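Local coordinates for protein alpha-galactosidase (Lactobacillus brevis, PDB 3MI6) that probably hydrolyses terminal, non-reducing alpha-D-galactose residues from alpha-D-galactosides such as galacto-oligosaccharides and galactomannans, as a glycoside hydrolase of family 36, at residues Glu328-Leu333 against Asn521-Ser526; Leu359-Phe364 against Lys621-Tyr626; Phe371-Asp376 against Leu381-Val386; Phe534-Met539 against Tyr565-Ala570. All blocks are in the same frame, centred on the assembly; numbering follows the deposited sequence.

All four contacts are largely buried and belong to the catalytic barrel region. Interaction 1 is apolar packing inside the eight-stranded barrel, between the run into its first strand and its fifth strand. Interaction 2 lies in the outer layer, where helix 613-628 touches the loop before strand 363-366; it joins interaction 1 through Val332 O and Glu362 N, a probable hydrogen bond. Interaction 4 is aromatic, near the centre of the chain, and its segment 534-539 follows strand 523-526 of interaction 1. Interaction 3 stands apart, within the loop after strand 363-366; it mixes rings, a guanidinium and a backbone bond, and it alone has an exposed residue, Phe385, among those that touch.

Interaction 1. Residues Glu328-Leu333 against Asn521-Ser526; sequences EERPVL and NVLFES
The backbones come closest at Arg330 and Leu523, whose CA atoms are 8.9 Å apart, so the contact is made by side chains alone. It lies inside the eight-stranded parallel beta-alpha barrel of this family 36 glycosidase: residues 328-333 lead from helix 305-319 into the first barrel strand, 333-335, while 523-526 is the fifth strand, halfway round the sheet. Leu523 carries most of the packing. Its CG stands anti to the backbone N (chi1 -174°), which sends CD2 across to the entering chain. There CD2 meets Pro331 CD at 3.8 Å, the two side chains reaching tip to tip, and also lies 4.3 Å from Arg330 CG, so the aliphatic start of the arginine shares the leucine methyl with the proline ring. Beyond this apolar part the arginine turns to polar partners. Its NE gives a weak but nearly straight bond to Glu328 O (3.3 Å, 170° at the hydrogen), and that carbonyl oxygen lies at the guanidinium edge, in its plane. Weak bonds from NH2 to Phe325 O and from NH1 to Pro543 O also hold the group. Further along the strand Glu525 reaches into the barrel as well. Its carboxylate OE2 accepts from Gln544 NE2 on the next strand, and its side chain is about 5 Å from that of Lys477, a predicted substrate-binding residue. Towards the first strand the same acid has an apolar neighbour: Leu333 CD2 comes to 4.3 Å from Glu525 OE2.

Interaction 2. Residues Leu359-Phe364 against Lys621-Tyr626; sequences LGIEMF and KQVAFY
Val623 packs against Leu359, Gly360 and Ile361, and this one side chain provides nearly all of the helix's share in the contact. Most of the meeting is van der Waals contact between the valine and backbone carbonyls. Val623 CB is 3.8 Å from Leu359 O, and CG1 is 3.7 Å from Gly360 O. With CG1 anti to the backbone N (chi1 175°), this methyl is the one laid against the two successive carbonyl oxygens. The backbones come near at the glycine, where the CA atoms of Gly360 and Val623 are 6.6 Å apart. Purely apolar contact is thinner: Ile361 CG1 and Val623 CG2 approach to 4.4 Å. Leu359 also lies along the preceding turns of helix 613-628, against Leu616, Val619 and Lys620. The polar part comes from backbone and from neighbouring charges. Gly360 closes the preceding helix with a positive phi of 96° and two bonds back into its last turn, a Schellman motif, which turns the chain out of helix 346-358 and towards strand 363-366. Gly360 O accepts from Lys627 NZ, so the carbonyl touched by Val623 is also tied by hydrogen bond to the same helix one turn further on. Glu362 OE1 forms a salt bridge with Arg630 NH2 and accepts from Val332 N, bringing the start of the second strand to the first. Such packing joins neighbouring parts of the outer layer of a (beta/alpha)8 barrel: the helix following the eighth strand against the alpha-to-beta turn that leads into the second.

Interaction 3. Residues Phe371-Asp376 against Leu381-Val386; sequences FGHRDD and LGDWFV
The ring of Phe371 is enclosed on both faces by unlike partners: the CZ3 corner of Trp384 stands over the centre of one face and the aliphatic Arg374 CG lies over the other, nearer the rim. The two aromatic groups lie side by side and point the same way, but their planes make 35° with centroids 4.5 Å apart, so the pair is an oblique one and not a regular stack. Phe371 CG sits between the backbone N and the carbonyl carbon (chi1 52°), a torsion that turns the ring in among these partners. At the ring's edge Leu381 CD1 comes to 3.5 Å from Phe371 CZ. The same methyl also lies over one face of the Arg374 guanidinium, 3.3 Å from NH1, while Asp376 O is over the opposite face; bends at chi2 and chi3 fold the arginine back to this place. Both segments belong to the long loop after the second barrel strand, 363-366, which opens with the predicted substrate-binding pair Asp367 and Asp368. Arg374 NH2 forms a salt bridge with Asp368 OD2, so the leucine packs on the guanidinium of a second-shell arginine that probably helps to place that aspartate. An isolated beta bridge between Phe371 and Val386 draws the segments together, with Gly372 N donating to Phe385 O at 3.2 Å (153° at the hydrogen). Inverse gamma turns centred on Arg374 and Trp384 bend the two chains. Beside them Asp383 CB approaches Gly372 CA at 4.1 Å, and its carboxylate OD2 accepts from Asp423 N.

Interaction 4. Residues Phe534-Met539 against Tyr565-Ala570; sequences FDLGMM and YGYPQA
Phe534 holds its CG anti to the backbone N (chi1 -162°), whereas Tyr567 holds its CG anti to the carbonyl carbon (chi1 -45°); the two side chains then slide past each other in opposite directions. The result is a T-shaped, edge-to-face pair, the edge of Phe534 meeting a face of Tyr567 with planes at 88° and centroids 5.0 Å apart. Phe534 CE1 does the touching, 3.4 Å from Tyr567 CG, towards the rim of the tyrosine ring. Met539 CE, a selenomethionine methyl, lies over the centre of one Phe534 face. Leu536 crosses the tyrosine further out, its CD2 3.9 Å from Tyr567 CE1. Asp535 is the N-cap of helix 536-539, its OD1 accepting from Met538 N at 3.1 Å, and its carboxylate also bonds to Ser225 and Ser255. The phenol Tyr567 OH bonds to Asn230 ND2, again in the part of the chain before the barrel. Around this aromatic pair, Phe534 and Met539 rest on Ala545 of strand 544-546, Leu536 on Tyr316 of helix 305-319, and Pro568 on Ala313 of that same helix; Tyr567 and Pro568 themselves belong to the link from helix 553-566 to strand 572-576.

Interaction 1. Residues Glu328-Leu333 against Asn521-Ser526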
# COMPACT_ATOMS: atom_id res chain seq x y z
N GLU D 328 -26.17 -17.44 -31.97
CA GLU D 328 -27.30 -16.74 -32.57
C GLU D 328 -27.52 -15.36 -31.94
O GLU D 328 -27.59 -15.22 -30.72
CB GLU D 328 -28.58 -17.59 -32.50
CG GLU D 328 -29.74 -17.01 -33.32
CD GLU D 328 -31.00 -17.87 -33.30
OE1 GLU D 328 -31.83 -17.71 -32.37
OE2 GLU D 328 -31.17 -18.71 -34.22
N GLU D 329 -27.60 -14.34 -32.77
CA GLU D 329 -27.91 -13.01 -32.28
C GLU D 329 -29.19 -13.06 -31.46
O GLU D 329 -30.19 -13.66 -31.86
CB GLU D 329 -28.01 -12.01 -33.43
CG GLU D 329 -26.67 -11.78 -34.12
CD GLU D 329 -26.73 -10.78 -35.26
OE1 GLU D 329 -27.64 -9.93 -35.31
OE2 GLU D 329 -25.83 -10.84 -36.13
N ARG D 330 -29.15 -12.43 -30.30
CA ARG D 330 -30.32 -12.35 -29.44
C ARG D 330 -31.17 -11.12 -29.67
O ARG D 330 -30.66 -10.01 -29.83
CB ARG D 330 -29.89 -12.48 -28.00
CG ARG D 330 -29.61 -13.92 -27.74
CD ARG D 330 -28.45 -14.10 -26.88
NE ARG D 330 -27.55 -15.11 -27.41
CZ ARG D 330 -26.85 -15.89 -26.62
NH1 ARG D 330 -27.01 -15.78 -25.31
NH2 ARG D 330 -26.00 -16.76 -27.11
N PRO D 331 -32.49 -11.32 -29.68
CA PRO D 331 -33.40 -10.29 -30.14
C PRO D 331 -33.43 -9.07 -29.20
O PRO D 331 -33.10 -9.19 -28.03
CB PRO D 331 -34.74 -11.02 -30.16
CG PRO D 331 -34.63 -12.01 -29.06
CD PRO D 331 -33.19 -12.47 -29.09
N VAL D 332 -33.80 -7.90 -29.71
CA VAL D 332 -34.05 -6.76 -28.85
C VAL D 332 -35.46 -6.91 -28.27
O VAL D 332 -36.43 -6.99 -29.01
CB VAL D 332 -33.93 -5.44 -29.62
CG1 VAL D 332 -34.27 -4.27 -28.71
CG2 VAL D 332 -32.55 -5.30 -30.18
N LEU D 333 -35.57 -6.96 -26.95
CA LEU D 333 -36.86 -7.24 -26.35
C LEU D 333 -37.38 -6.05 -25.57
O LEU D 333 -36.63 -5.12 -25.26
CB LEU D 333 -36.76 -8.44 -25.43
CG LEU D 333 -35.86 -8.29 -24.20
CD1 LEU D 333 -36.56 -7.55 -23.07
CD2 LEU D 333 -35.42 -9.66 -23.72
N ASN D 521 -36.33 -24.56 -29.61
CA ASN D 521 -36.32 -23.23 -30.25
C ASN D 521 -36.68 -22.14 -29.26
O ASN D 521 -36.81 -20.96 -29.62
CB ASN D 521 -37.28 -23.19 -31.44
CG ASN D 521 -36.86 -24.13 -32.55
OD1 ASN D 521 -35.67 -24.49 -32.67
ND2 ASN D 521 -37.83 -24.55 -33.36
N VAL D 522 -36.86 -22.55 -28.02
CA VAL D 522 -37.24 -21.62 -26.98
C VAL D 522 -35.97 -21.12 -26.33
O VAL D 522 -35.14 -21.89 -25.85
CB VAL D 522 -38.14 -22.30 -25.94
CG1 VAL D 522 -38.25 -21.44 -24.69
CG2 VAL D 522 -39.51 -22.59 -26.54
N LEU D 523 -35.82 -19.80 -26.35
CA LEU D 523 -34.74 -19.10 -25.69
C LEU D 523 -35.09 -18.94 -24.21
O LEU D 523 -36.08 -18.30 -23.88
CB LEU D 523 -34.62 -17.72 -26.33
CG LEU D 523 -33.49 -16.78 -25.94
CD1 LEU D 523 -32.16 -17.53 -25.81
CD2 LEU D 523 -33.41 -15.67 -26.98
N PHE D 524 -34.29 -19.55 -23.34
CA PHE D 524 -34.46 -19.36 -21.90
C PHE D 524 -33.48 -18.31 -21.40
O PHE D 524 -32.27 -18.45 -21.56
CB PHE D 524 -34.24 -20.67 -21.12
CG PHE D 524 -35.33 -21.66 -21.30
CD1 PHE D 524 -35.23 -22.65 -22.25
CD2 PHE D 524 -36.46 -21.61 -20.52
CE1 PHE D 524 -36.24 -23.56 -22.43
CE2 PHE D 524 -37.49 -22.53 -20.70
CZ PHE D 524 -37.37 -23.51 -21.65
N GLU D 525 -34.03 -17.24 -20.83
CA GLU D 525 -33.25 -16.29 -20.06
C GLU D 525 -33.37 -16.70 -18.61
O GLU D 525 -34.45 -16.71 -18.05
CB GLU D 525 -33.73 -14.83 -20.26
CG GLU D 525 -32.83 -13.79 -19.55
CD GLU D 525 -32.80 -12.38 -20.20
OE1 GLU D 525 -32.64 -11.39 -19.44
OE2 GLU D 525 -32.92 -12.25 -21.44
N SER D 526 -32.24 -17.07 -18.02
CA SER D 526 -32.18 -17.44 -16.61
C SER D 526 -32.31 -16.19 -15.72
O SER D 526 -31.94 -15.08 -16.12
CB SER D 526 -30.88 -18.19 -16.35
OG SER D 526 -30.16 -17.58 -15.31

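Interaction 2. Residues Leu359-Phe364 against Lys621-Tyr626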
# COMPACT_ATOMS: atom_id res chain seq x y z
N LEU D 359 -40.89 1.07 -33.19
CA LEU D 359 -39.55 1.42 -32.74
C LEU D 359 -38.51 0.45 -33.26
O LEU D 359 -37.30 0.70 -33.17
CB LEU D 359 -39.51 1.45 -31.21
CG LEU D 359 -40.13 2.68 -30.58
CD1 LEU D 359 -39.83 2.70 -29.10
CD2 LEU D 359 -39.56 3.90 -31.27
N GLY D 360 -38.99 -0.68 -33.77
CA GLY D 360 -38.13 -1.69 -34.36
C GLY D 360 -37.78 -2.80 -33.39
O GLY D 360 -36.92 -3.64 -33.68
N ILE D 361 -38.43 -2.80 -32.23
CA ILE D 361 -38.20 -3.83 -31.22
C ILE D 361 -38.68 -5.19 -31.74
O ILE D 361 -39.62 -5.26 -32.52
CB ILE D 361 -38.83 -3.43 -29.87
CG1 ILE D 361 -38.02 -2.27 -29.27
CG2 ILE D 361 -38.86 -4.59 -28.90
CD1 ILE D 361 -38.61 -1.69 -28.02
N GLU D 362 -38.02 -6.26 -31.32
CA GLU D 362 -38.19 -7.56 -31.97
C GLU D 362 -38.95 -8.61 -31.19
O GLU D 362 -39.30 -9.66 -31.73
CB GLU D 362 -36.83 -8.12 -32.35
CG GLU D 362 -36.28 -7.51 -33.60
CD GLU D 362 -34.81 -7.77 -33.77
OE1 GLU D 362 -34.16 -8.11 -32.76
OE2 GLU D 362 -34.30 -7.62 -34.91
N MSE D 363 -39.22 -8.34 -29.92
CA MSE D 363 -39.83 -9.33 -29.04
C MSE D 363 -40.47 -8.68 -27.84
O MSE D 363 -39.91 -7.75 -27.26
CB MSE D 363 -38.80 -10.36 -28.57
CG MSE D 363 -39.30 -11.27 -27.47
SE MSE D 363 -37.91 -12.40 -26.69
CE MSE D 363 -37.70 -13.71 -28.11
N PHE D 364 -41.66 -9.16 -27.47
CA PHE D 364 -42.33 -8.66 -26.28
C PHE D 364 -42.32 -9.76 -25.24
O PHE D 364 -42.57 -10.91 -25.57
CB PHE D 364 -43.76 -8.22 -26.59
CG PHE D 364 -44.48 -7.70 -25.40
CD1 PHE D 364 -44.98 -8.57 -24.44
CD2 PHE D 364 -44.65 -6.36 -25.21
CE1 PHE D 364 -45.63 -8.11 -23.33
CE2 PHE D 364 -45.30 -5.89 -24.10
CZ PHE D 364 -45.79 -6.76 -23.16
N LYS D 621 -33.51 5.03 -32.68
CA LYS D 621 -32.18 5.11 -33.26
C LYS D 621 -31.19 4.22 -32.53
O LYS D 621 -30.33 3.59 -33.16
CB LYS D 621 -31.68 6.56 -33.35
CG LYS D 621 -32.50 7.42 -34.30
CD LYS D 621 -31.83 8.76 -34.60
CE LYS D 621 -32.65 9.54 -35.62
NZ LYS D 621 -31.99 10.81 -36.05
N GLN D 622 -31.32 4.15 -31.21
CA GLN D 622 -30.55 3.19 -30.42
C GLN D 622 -30.73 1.76 -30.96
O GLN D 622 -29.76 1.01 -31.09
CB GLN D 622 -30.94 3.24 -28.95
CG GLN D 622 -30.66 4.57 -28.27
CD GLN D 622 -30.85 4.49 -26.77
OE1 GLN D 622 -31.49 3.58 -26.27
NE2 GLN D 622 -30.27 5.45 -26.03
N VAL D 623 -31.97 1.41 -31.29
CA VAL D 623 -32.30 0.08 -31.79
C VAL D 623 -31.71 -0.20 -33.18
O VAL D 623 -31.18 -1.29 -33.43
CB VAL D 623 -33.83 -0.16 -31.78
CG1 VAL D 623 -34.18 -1.52 -32.41
CG2 VAL D 623 -34.35 -0.08 -30.35
N ALA D 624 -31.79 0.77 -34.09
CA ALA D 624 -31.19 0.64 -35.42
C ALA D 624 -29.68 0.56 -35.30
O ALA D 624 -29.02 -0.21 -35.98
CB ALA D 624 -31.57 1.80 -36.29
N PHE D 625 -29.13 1.37 -34.40
CA PHE D 625 -27.71 1.35 -34.16
C PHE D 625 -27.29 -0.01 -33.61
O PHE D 625 -26.33 -0.61 -34.09
CB PHE D 625 -27.30 2.44 -33.17
CG PHE D 625 -25.84 2.44 -32.85
CD1 PHE D 625 -24.91 2.80 -33.81
CD2 PHE D 625 -25.39 2.09 -31.60
CE1 PHE D 625 -23.57 2.80 -33.53
CE2 PHE D 625 -24.04 2.10 -31.30
CZ PHE D 625 -23.14 2.46 -32.27
N TYR D 626 -28.00 -0.48 -32.59
CA TYR D 626 -27.64 -1.73 -31.95
C TYR D 626 -27.73 -2.89 -32.92
O TYR D 626 -26.85 -3.76 -32.95
CB TYR D 626 -28.52 -1.99 -30.74
CG TYR D 626 -28.17 -3.26 -30.01
CD1 TYR D 626 -27.07 -3.30 -29.15
CD2 TYR D 626 -28.93 -4.42 -30.16
CE1 TYR D 626 -26.74 -4.47 -28.47
CE2 TYR D 626 -28.61 -5.59 -29.48
CZ TYR D 626 -27.52 -5.61 -28.63
OH TYR D 626 -27.20 -6.75 -27.95

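Interaction 3. Residues Phe371-Asp376 against Leu381-Val386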
# COMPACT_ATOMS: atom_id res chain seq x y z
N PHE D 371 -50.67 -15.01 -14.34
CA PHE D 371 -51.22 -16.28 -13.88
C PHE D 371 -52.11 -16.15 -12.63
O PHE D 371 -52.05 -15.13 -11.93
CB PHE D 371 -50.06 -17.23 -13.61
CG PHE D 371 -49.01 -16.66 -12.69
CD1 PHE D 371 -48.88 -17.12 -11.39
CD2 PHE D 371 -48.18 -15.63 -13.12
CE1 PHE D 371 -47.91 -16.58 -10.55
CE2 PHE D 371 -47.23 -15.09 -12.27
CZ PHE D 371 -47.09 -15.57 -10.99
N GLY D 372 -52.93 -17.16 -12.37
CA GLY D 372 -53.73 -17.21 -11.15
C GLY D 372 -54.51 -15.95 -10.81
O GLY D 372 -55.49 -15.61 -11.46
N HIS D 373 -54.09 -15.27 -9.75
CA HIS D 373 -54.64 -13.96 -9.43
C HIS D 373 -53.54 -12.97 -8.99
O HIS D 373 -53.74 -12.16 -8.09
CB HIS D 373 -55.81 -14.04 -8.43
CG HIS D 373 -55.63 -15.05 -7.33
ND1 HIS D 373 -55.59 -16.41 -7.56
CD2 HIS D 373 -55.52 -14.90 -5.99
CE1 HIS D 373 -55.44 -17.05 -6.41
NE2 HIS D 373 -55.40 -16.16 -5.44
N ARG D 374 -52.39 -13.05 -9.66
CA ARG D 374 -51.24 -12.22 -9.32
C ARG D 374 -51.49 -10.74 -9.49
O ARG D 374 -51.14 -10.16 -10.51
CB ARG D 374 -50.02 -12.61 -10.16
CG ARG D 374 -49.35 -13.90 -9.75
CD ARG D 374 -48.58 -13.75 -8.44
NE ARG D 374 -47.25 -13.18 -8.59
CZ ARG D 374 -46.28 -13.30 -7.69
NH1 ARG D 374 -46.47 -13.99 -6.57
NH2 ARG D 374 -45.09 -12.75 -7.91
N ASP D 375 -52.08 -10.11 -8.48
CA ASP D 375 -52.26 -8.67 -8.49
C ASP D 375 -51.33 -8.10 -7.45
O ASP D 375 -51.16 -6.88 -7.33
CB ASP D 375 -53.71 -8.33 -8.20
CG ASP D 375 -54.65 -8.87 -9.26
OD1 ASP D 375 -54.42 -8.55 -10.45
OD2 ASP D 375 -55.59 -9.62 -8.92
N ASP D 376 -50.70 -9.01 -6.73
CA ASP D 376 -49.77 -8.69 -5.67
C ASP D 376 -48.61 -9.65 -5.80
O ASP D 376 -48.65 -10.56 -6.65
CB ASP D 376 -50.44 -8.90 -4.31
CG ASP D 376 -50.50 -7.63 -3.50
OD1 ASP D 376 -50.23 -6.54 -4.06
OD2 ASP D 376 -50.81 -7.70 -2.28
N LEU D 381 -48.56 -17.89 -6.82
CA LEU D 381 -47.30 -18.54 -7.17
C LEU D 381 -47.45 -20.04 -7.11
O LEU D 381 -47.42 -20.63 -6.05
CB LEU D 381 -46.19 -18.07 -6.24
CG LEU D 381 -44.95 -17.49 -6.94
CD1 LEU D 381 -45.33 -16.62 -8.14
CD2 LEU D 381 -44.11 -16.70 -5.96
N GLY D 382 -47.63 -20.66 -8.27
CA GLY D 382 -47.80 -22.10 -8.36
C GLY D 382 -48.92 -22.43 -9.34
O GLY D 382 -49.07 -23.57 -9.77
N ASP D 383 -49.70 -21.42 -9.68
CA ASP D 383 -50.85 -21.58 -10.56
C ASP D 383 -50.52 -21.13 -11.99
O ASP D 383 -50.99 -20.09 -12.46
CB ASP D 383 -52.03 -20.77 -10.03
CG ASP D 383 -52.58 -21.32 -8.74
OD1 ASP D 383 -52.27 -22.49 -8.43
OD2 ASP D 383 -53.31 -20.59 -8.06
N TRP D 384 -49.73 -21.93 -12.67
CA TRP D 384 -49.22 -21.57 -13.99
C TRP D 384 -50.25 -21.75 -15.10
O TRP D 384 -50.05 -22.49 -16.07
CB TRP D 384 -47.92 -22.33 -14.26
CG TRP D 384 -46.92 -22.11 -13.15
CD1 TRP D 384 -46.43 -23.04 -12.29
CD2 TRP D 384 -46.34 -20.86 -12.76
NE1 TRP D 384 -45.56 -22.46 -11.40
CE2 TRP D 384 -45.49 -21.11 -11.66
CE3 TRP D 384 -46.45 -19.55 -13.24
CZ2 TRP D 384 -44.75 -20.11 -11.04
CZ3 TRP D 384 -45.71 -18.55 -12.62
CH2 TRP D 384 -44.87 -18.84 -11.53
N PHE D 385 -51.36 -21.04 -14.94
CA PHE D 385 -52.39 -20.99 -15.95
C PHE D 385 -52.96 -19.57 -16.02
O PHE D 385 -52.78 -18.78 -15.09
CB PHE D 385 -53.47 -22.04 -15.68
CG PHE D 385 -54.01 -22.01 -14.28
CD1 PHE D 385 -54.76 -20.93 -13.83
CD2 PHE D 385 -53.80 -23.07 -13.42
CE1 PHE D 385 -55.26 -20.90 -12.54
CE2 PHE D 385 -54.30 -23.04 -12.14
CZ PHE D 385 -55.04 -21.95 -11.69
N VAL D 386 -53.64 -19.25 -17.12
CA VAL D 386 -54.07 -17.89 -17.45
C VAL D 386 -55.04 -17.21 -16.46
O VAL D 386 -55.99 -17.82 -15.96
CB VAL D 386 -54.72 -17.87 -18.85
CG1 VAL D 386 -54.60 -16.48 -19.45
CG2 VAL D 386 -54.09 -18.94 -19.76

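Interaction 4. Residues Phe534-Met539 against Tyr565-Ala570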
# COMPACT_ATOMS: atom_id res chain seq x y z
N PHE D 534 -26.17 -16.38 -11.41
CA PHE D 534 -25.43 -16.10 -12.62
C PHE D 534 -24.20 -17.00 -12.74
O PHE D 534 -23.10 -16.60 -12.34
CB PHE D 534 -25.00 -14.63 -12.61
CG PHE D 534 -24.62 -14.10 -13.95
CD1 PHE D 534 -23.37 -14.35 -14.46
CD2 PHE D 534 -25.52 -13.36 -14.69
CE1 PHE D 534 -23.03 -13.87 -15.69
CE2 PHE D 534 -25.20 -12.87 -15.92
CZ PHE D 534 -23.95 -13.12 -16.44
N ASP D 535 -24.38 -18.20 -13.30
CA ASP D 535 -23.28 -19.16 -13.31
C ASP D 535 -23.26 -20.13 -14.50
O ASP D 535 -24.23 -20.29 -15.20
CB ASP D 535 -23.26 -19.93 -12.00
CG ASP D 535 -24.51 -20.75 -11.78
OD1 ASP D 535 -25.07 -21.28 -12.77
OD2 ASP D 535 -24.92 -20.86 -10.61
N LEU D 536 -22.12 -20.78 -14.70
CA LEU D 536 -21.93 -21.64 -15.86
C LEU D 536 -22.99 -22.75 -15.89
O LEU D 536 -23.38 -23.23 -16.95
CB LEU D 536 -20.50 -22.21 -15.90
CG LEU D 536 -19.34 -21.19 -15.96
CD1 LEU D 536 -18.02 -21.86 -15.70
CD2 LEU D 536 -19.26 -20.42 -17.26
N GLY D 537 -23.48 -23.13 -14.72
CA GLY D 537 -24.44 -24.21 -14.64
C GLY D 537 -25.68 -23.89 -15.44
O GLY D 537 -26.26 -24.76 -16.07
N MSE D 538 -26.09 -22.63 -15.41
CA MSE D 538 -27.32 -22.23 -16.08
C MSE D 538 -27.10 -21.87 -17.55
O MSE D 538 -28.03 -22.00 -18.34
CB MSE D 538 -27.94 -21.05 -15.35
CG MSE D 538 -28.16 -21.31 -13.89
SE MSE D 538 -29.82 -22.32 -13.57
CE MSE D 538 -31.10 -21.04 -14.29
N MSE D 539 -25.89 -21.43 -17.89
CA MSE D 539 -25.57 -21.05 -19.26
C MSE D 539 -25.58 -22.25 -20.21
O MSE D 539 -25.77 -22.10 -21.42
CB MSE D 539 -24.20 -20.37 -19.34
CG MSE D 539 -24.02 -19.12 -18.46
SE MSE D 539 -25.37 -17.72 -18.70
CE MSE D 539 -25.03 -16.77 -17.03
N TYR D 565 -15.13 -10.43 -16.22
CA TYR D 565 -13.96 -11.23 -15.85
C TYR D 565 -14.30 -12.71 -15.98
O TYR D 565 -13.46 -13.54 -16.37
CB TYR D 565 -13.49 -10.89 -14.44
CG TYR D 565 -12.75 -9.57 -14.37
CD1 TYR D 565 -13.40 -8.39 -14.04
CD2 TYR D 565 -11.37 -9.51 -14.64
CE1 TYR D 565 -12.70 -7.15 -13.99
CE2 TYR D 565 -10.67 -8.29 -14.58
CZ TYR D 565 -11.34 -7.11 -14.26
OH TYR D 565 -10.65 -5.91 -14.21
N GLY D 566 -15.54 -13.06 -15.68
CA GLY D 566 -15.95 -14.44 -15.66
C GLY D 566 -16.89 -14.79 -16.78
O GLY D 566 -17.02 -15.96 -17.14
N TYR D 567 -17.53 -13.78 -17.36
CA TYR D 567 -18.59 -14.06 -18.32
C TYR D 567 -18.66 -13.04 -19.47
O TYR D 567 -18.72 -11.84 -19.24
CB TYR D 567 -19.93 -14.20 -17.58
CG TYR D 567 -19.86 -15.07 -16.32
CD1 TYR D 567 -20.20 -16.40 -16.36
CD2 TYR D 567 -19.45 -14.54 -15.11
CE1 TYR D 567 -20.14 -17.18 -15.21
CE2 TYR D 567 -19.38 -15.30 -13.98
CZ TYR D 567 -19.71 -16.62 -14.03
OH TYR D 567 -19.64 -17.40 -12.88
N PRO D 568 -18.66 -13.53 -20.71
CA PRO D 568 -18.74 -12.71 -21.93
C PRO D 568 -20.07 -12.00 -22.02
O PRO D 568 -21.05 -12.50 -21.50
CB PRO D 568 -18.65 -13.74 -23.05
CG PRO D 568 -18.33 -15.07 -22.39
CD PRO D 568 -18.75 -14.98 -20.99
N GLN D 569 -20.12 -10.87 -22.71
CA GLN D 569 -21.33 -10.06 -22.78
C GLN D 569 -22.53 -10.79 -23.39
O GLN D 569 -23.67 -10.42 -23.14
CB GLN D 569 -21.07 -8.76 -23.54
CG GLN D 569 -20.76 -8.96 -24.99
CD GLN D 569 -19.30 -9.25 -25.25
OE1 GLN D 569 -18.59 -9.73 -24.38
NE2 GLN D 569 -18.85 -8.95 -26.47
N ALA D 570 -22.27 -11.80 -24.20
CA ALA D 570 -23.34 -12.59 -24.79
C ALA D 570 -24.30 -13.12 -23.71
O ALA D 570 -25.50 -13.27 -23.94
CB ALA D 570 -22.76 -13.75 -25.59